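Local coordinates for CRISPR-associated protein CasA/Cse1 (Thermus thermophilus, PDB 4AN8) that serves as a subunit of the type I-E Cascade ribonucleoprotein complex, which probably uses CRISPR RNA to target invading nucleic acids in bacterial adaptive immunity, at residues G391-V403 with H482-L496. Sequence-based numbering, arbitrary orientation.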
# COMPACT_ATOMS: atom_id res chain seq x y z
N GLY A 391 27.81 -6.59 9.01
CA GLY A 391 29.19 -6.98 8.77
C GLY A 391 29.67 -6.49 7.42
O GLY A 391 30.77 -5.93 7.32
N LEU A 392 28.85 -6.67 6.39
CA LEU A 392 29.18 -6.17 5.05
C LEU A 392 29.31 -4.66 5.01
O LEU A 392 30.24 -4.13 4.40
CB LEU A 392 28.16 -6.64 4.01
CG LEU A 392 28.19 -8.16 3.78
CD1 LEU A 392 27.05 -8.64 2.86
CD2 LEU A 392 29.56 -8.61 3.25
N LYS A 393 28.38 -3.95 5.66
CA LYS A 393 28.46 -2.50 5.71
C LYS A 393 29.77 -2.05 6.37
O LYS A 393 30.39 -1.06 5.97
CB LYS A 393 27.26 -1.92 6.46
CG LYS A 393 27.27 -0.40 6.64
CD LYS A 393 26.13 0.03 7.55
CE LYS A 393 26.07 1.54 7.74
NZ LYS A 393 25.77 2.29 6.47
N HIS A 394 30.19 -2.77 7.40
CA HIS A 394 31.41 -2.41 8.09
C HIS A 394 32.61 -2.68 7.18
O HIS A 394 33.53 -1.86 7.07
CB HIS A 394 31.54 -3.19 9.40
CG HIS A 394 32.79 -2.88 10.16
ND1 HIS A 394 33.80 -3.80 10.36
CD2 HIS A 394 33.21 -1.73 10.76
CE1 HIS A 394 34.77 -3.25 11.06
NE2 HIS A 394 34.45 -1.99 11.31
N LEU A 395 32.58 -3.83 6.52
CA LEU A 395 33.60 -4.17 5.55
C LEU A 395 33.74 -3.03 4.52
O LEU A 395 34.85 -2.55 4.27
CB LEU A 395 33.24 -5.48 4.88
CG LEU A 395 34.38 -6.31 4.29
CD1 LEU A 395 33.84 -7.60 3.66
CD2 LEU A 395 35.11 -5.50 3.26
N ALA A 396 32.62 -2.58 3.95
CA ALA A 396 32.64 -1.52 2.95
C ALA A 396 33.24 -0.23 3.49
O ALA A 396 33.97 0.46 2.79
CB ALA A 396 31.23 -1.26 2.39
N GLN A 397 32.94 0.09 4.74
CA GLN A 397 33.55 1.25 5.40
C GLN A 397 35.08 1.11 5.52
O GLN A 397 35.81 2.07 5.25
CB GLN A 397 32.94 1.46 6.79
CG GLN A 397 31.67 2.26 6.79
CD GLN A 397 30.82 2.00 8.02
OE1 GLN A 397 31.23 1.28 8.94
NE2 GLN A 397 29.63 2.58 8.05
N GLU A 398 35.55 -0.07 5.93
CA GLU A 398 36.99 -0.30 6.08
C GLU A 398 37.71 -0.29 4.71
O GLU A 398 38.84 0.18 4.60
CB GLU A 398 37.26 -1.60 6.84
CG GLU A 398 36.84 -1.58 8.30
CD GLU A 398 37.77 -0.74 9.18
OE1 GLU A 398 37.71 0.51 9.10
OE2 GLU A 398 38.55 -1.34 9.96
N VAL A 399 37.05 -0.80 3.68
CA VAL A 399 37.62 -0.70 2.34
C VAL A 399 37.80 0.76 1.96
O VAL A 399 38.90 1.18 1.62
CB VAL A 399 36.78 -1.43 1.27
CG1 VAL A 399 37.15 -0.93 -0.13
CG2 VAL A 399 36.97 -2.93 1.41
N ALA A 400 36.72 1.54 2.04
CA ALA A 400 36.78 2.95 1.69
C ALA A 400 37.91 3.67 2.42
O ALA A 400 38.64 4.45 1.83
CB ALA A 400 35.46 3.63 1.95
N LYS A 401 38.05 3.41 3.72
CA LYS A 401 39.09 4.07 4.51
C LYS A 401 40.49 3.65 4.09
O LYS A 401 41.41 4.47 4.04
CB LYS A 401 38.88 3.81 6.00
CG LYS A 401 37.57 4.36 6.54
CD LYS A 401 37.33 3.92 7.98
CE LYS A 401 38.36 4.52 8.92
NZ LYS A 401 38.03 4.25 10.35
N ALA A 402 40.66 2.36 3.79
CA ALA A 402 41.95 1.85 3.34
C ALA A 402 42.37 2.54 2.05
O ALA A 402 43.55 2.85 1.86
CB ALA A 402 41.89 0.35 3.15
N VAL A 403 41.41 2.78 1.17
CA VAL A 403 41.69 3.42 -0.10
C VAL A 403 42.17 4.86 0.04
O VAL A 403 43.17 5.25 -0.54
CB VAL A 403 40.46 3.37 -1.02
CG1 VAL A 403 40.61 4.31 -2.20
CG2 VAL A 403 40.22 1.94 -1.50
N HIS A 482 43.78 0.63 -4.92
CA HIS A 482 42.70 -0.15 -4.35
C HIS A 482 43.16 -1.46 -3.72
O HIS A 482 42.38 -2.16 -3.08
CB HIS A 482 41.65 -0.46 -5.42
CG HIS A 482 41.07 0.76 -6.07
ND1 HIS A 482 41.09 2.00 -5.47
CD2 HIS A 482 40.46 0.92 -7.27
CE1 HIS A 482 40.51 2.88 -6.27
NE2 HIS A 482 40.12 2.25 -7.37
N LEU A 483 44.44 -1.80 -3.87
CA LEU A 483 44.92 -3.14 -3.52
C LEU A 483 45.09 -3.40 -2.02
O LEU A 483 44.86 -4.52 -1.56
CB LEU A 483 46.20 -3.48 -4.29
CG LEU A 483 45.99 -3.54 -5.81
CD1 LEU A 483 47.18 -4.13 -6.54
CD2 LEU A 483 44.70 -4.33 -6.13
N LYS A 484 45.49 -2.39 -1.26
CA LYS A 484 45.59 -2.57 0.18
C LYS A 484 44.21 -2.88 0.79
O LYS A 484 44.06 -3.80 1.62
CB LYS A 484 46.23 -1.36 0.87
CG LYS A 484 46.31 -1.51 2.39
CD LYS A 484 47.25 -0.50 3.04
CE LYS A 484 46.61 0.87 3.19
NZ LYS A 484 47.57 1.85 3.78
N ALA A 485 43.22 -2.10 0.38
CA ALA A 485 41.85 -2.26 0.82
C ALA A 485 41.37 -3.64 0.45
O ALA A 485 40.69 -4.31 1.23
CB ALA A 485 40.97 -1.21 0.16
N LEU A 486 41.75 -4.08 -0.74
CA LEU A 486 41.36 -5.38 -1.20
C LEU A 486 41.94 -6.51 -0.42
O LEU A 486 41.28 -7.46 -0.14
CB LEU A 486 41.69 -5.57 -2.68
CG LEU A 486 41.38 -6.94 -3.24
CD1 LEU A 486 42.15 -7.95 -2.54
CD2 LEU A 486 39.97 -7.30 -3.22
N ALA A 487 43.23 -6.43 -0.09
CA ALA A 487 43.84 -7.51 0.67
C ALA A 487 43.20 -7.58 2.05
O ALA A 487 42.86 -8.66 2.52
CB ALA A 487 45.34 -7.31 0.79
N GLN A 488 43.04 -6.43 2.70
CA GLN A 488 42.41 -6.38 4.02
C GLN A 488 40.97 -6.88 3.96
O GLN A 488 40.55 -7.69 4.79
CB GLN A 488 42.43 -4.96 4.59
CG GLN A 488 43.82 -4.45 4.94
CD GLN A 488 43.79 -3.01 5.45
OE1 GLN A 488 44.75 -2.26 5.28
NE2 GLN A 488 42.67 -2.63 6.07
N GLY A 489 40.23 -6.40 2.96
CA GLY A 489 38.82 -6.74 2.81
C GLY A 489 38.57 -8.21 2.60
O GLY A 489 37.66 -8.78 3.20
N GLU A 490 39.38 -8.84 1.73
CA GLU A 490 39.27 -10.28 1.50
C GLU A 490 39.42 -11.07 2.81
O GLU A 490 38.73 -12.07 3.02
CB GLU A 490 40.31 -10.74 0.46
CG GLU A 490 40.26 -12.23 0.09
CD GLU A 490 39.08 -12.58 -0.82
OE1 GLU A 490 38.90 -11.94 -1.87
OE2 GLU A 490 38.33 -13.51 -0.48
N GLN A 491 40.32 -10.61 3.68
CA GLN A 491 40.53 -11.29 4.96
C GLN A 491 39.32 -11.12 5.87
O GLN A 491 38.82 -12.09 6.44
CB GLN A 491 41.80 -10.78 5.65
CG GLN A 491 43.07 -11.26 4.97
CD GLN A 491 44.34 -10.79 5.67
OE1 GLN A 491 44.30 -10.21 6.76
NE2 GLN A 491 45.49 -11.03 5.04
N GLU A 492 38.84 -9.88 5.98
CA GLU A 492 37.65 -9.56 6.79
C GLU A 492 36.43 -10.30 6.25
O GLU A 492 35.65 -10.88 7.01
CB GLU A 492 37.40 -8.05 6.79
CG GLU A 492 36.38 -7.56 7.80
CD GLU A 492 36.44 -6.05 8.00
OE1 GLU A 492 37.28 -5.38 7.36
OE2 GLU A 492 35.64 -5.52 8.81
N PHE A 493 36.27 -10.28 4.93
CA PHE A 493 35.15 -10.98 4.33
C PHE A 493 35.22 -12.45 4.67
O PHE A 493 34.18 -13.11 4.78
CB PHE A 493 35.12 -10.79 2.81
CG PHE A 493 34.03 -11.56 2.15
CD1 PHE A 493 32.75 -11.03 2.07
CD2 PHE A 493 34.26 -12.82 1.62
CE1 PHE A 493 31.73 -11.72 1.47
CE2 PHE A 493 33.24 -13.54 1.02
CZ PHE A 493 31.97 -12.98 0.94
N GLY A 494 36.43 -12.97 4.83
CA GLY A 494 36.61 -14.36 5.22
C GLY A 494 36.07 -14.59 6.61
O GLY A 494 35.32 -15.53 6.85
N ARG A 495 36.46 -13.72 7.54
CA ARG A 495 35.89 -13.74 8.88
C ARG A 495 34.36 -13.82 8.85
O ARG A 495 33.77 -14.73 9.45
CB ARG A 495 36.33 -12.51 9.68
CG ARG A 495 37.34 -12.80 10.76
CD ARG A 495 37.67 -11.57 11.58
NE ARG A 495 38.22 -10.47 10.78
CZ ARG A 495 39.46 -10.43 10.30
NH1 ARG A 495 40.29 -11.44 10.50
NH2 ARG A 495 39.85 -9.38 9.59
N LEU A 496 33.72 -12.88 8.15
CA LEU A 496 32.26 -12.81 8.09
C LEU A 496 31.61 -14.13 7.66
O LEU A 496 30.69 -14.62 8.32
CB LEU A 496 31.79 -11.68 7.17
CG LEU A 496 31.73 -10.27 7.77
CD1 LEU A 496 31.28 -9.27 6.73
CD2 LEU A 496 30.82 -10.24 8.96
O HOH W 1 32.85 -6.82 8.89
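Leu395 enters the facing helix as a knob into the hole formed by Gly489, Glu492, Phe493 and Leu496. With CG anti to the backbone N (chi1 -155°), it lays CD1 3.5 Å from CB of Phe493, in the plane of that ring at its edge, while CD2 rests over CA of Gly489; the bare glycine leaves room for the branched leucine. At one end Leu496 lies against Gly391, its CD1 3.3 Å from the glycine C, an approach that the absence of a side chain at Gly391 permits. Toward the other end small residues let the backbones close in: CB of Ala402 lies a tight 3.5 Å from CB of Ala485, which CG1 of Val399 and CG2 of Val403 also touch. On the more solvent-exposed side the extended Glu492 brings OE2 to 3.0 Å from ND1 of His394, its carboxylate turned 68° from the ring. A water donates to this OE2 and to Gly391 O, tying carboxylate to opposing backbone. CG of Glu398 lies above one face of the imidazole, displaced toward its rim. Farther out, Trp469 of helix 453-476 stacks on Phe493 and touches Leu395. Segments 391-403 and 483-496 run roughly antiparallel, at 152°, with axes approaching to 7.9 Å, pairing helices 372-403 and 483-499 in the C-terminal helical bundle of Cse1.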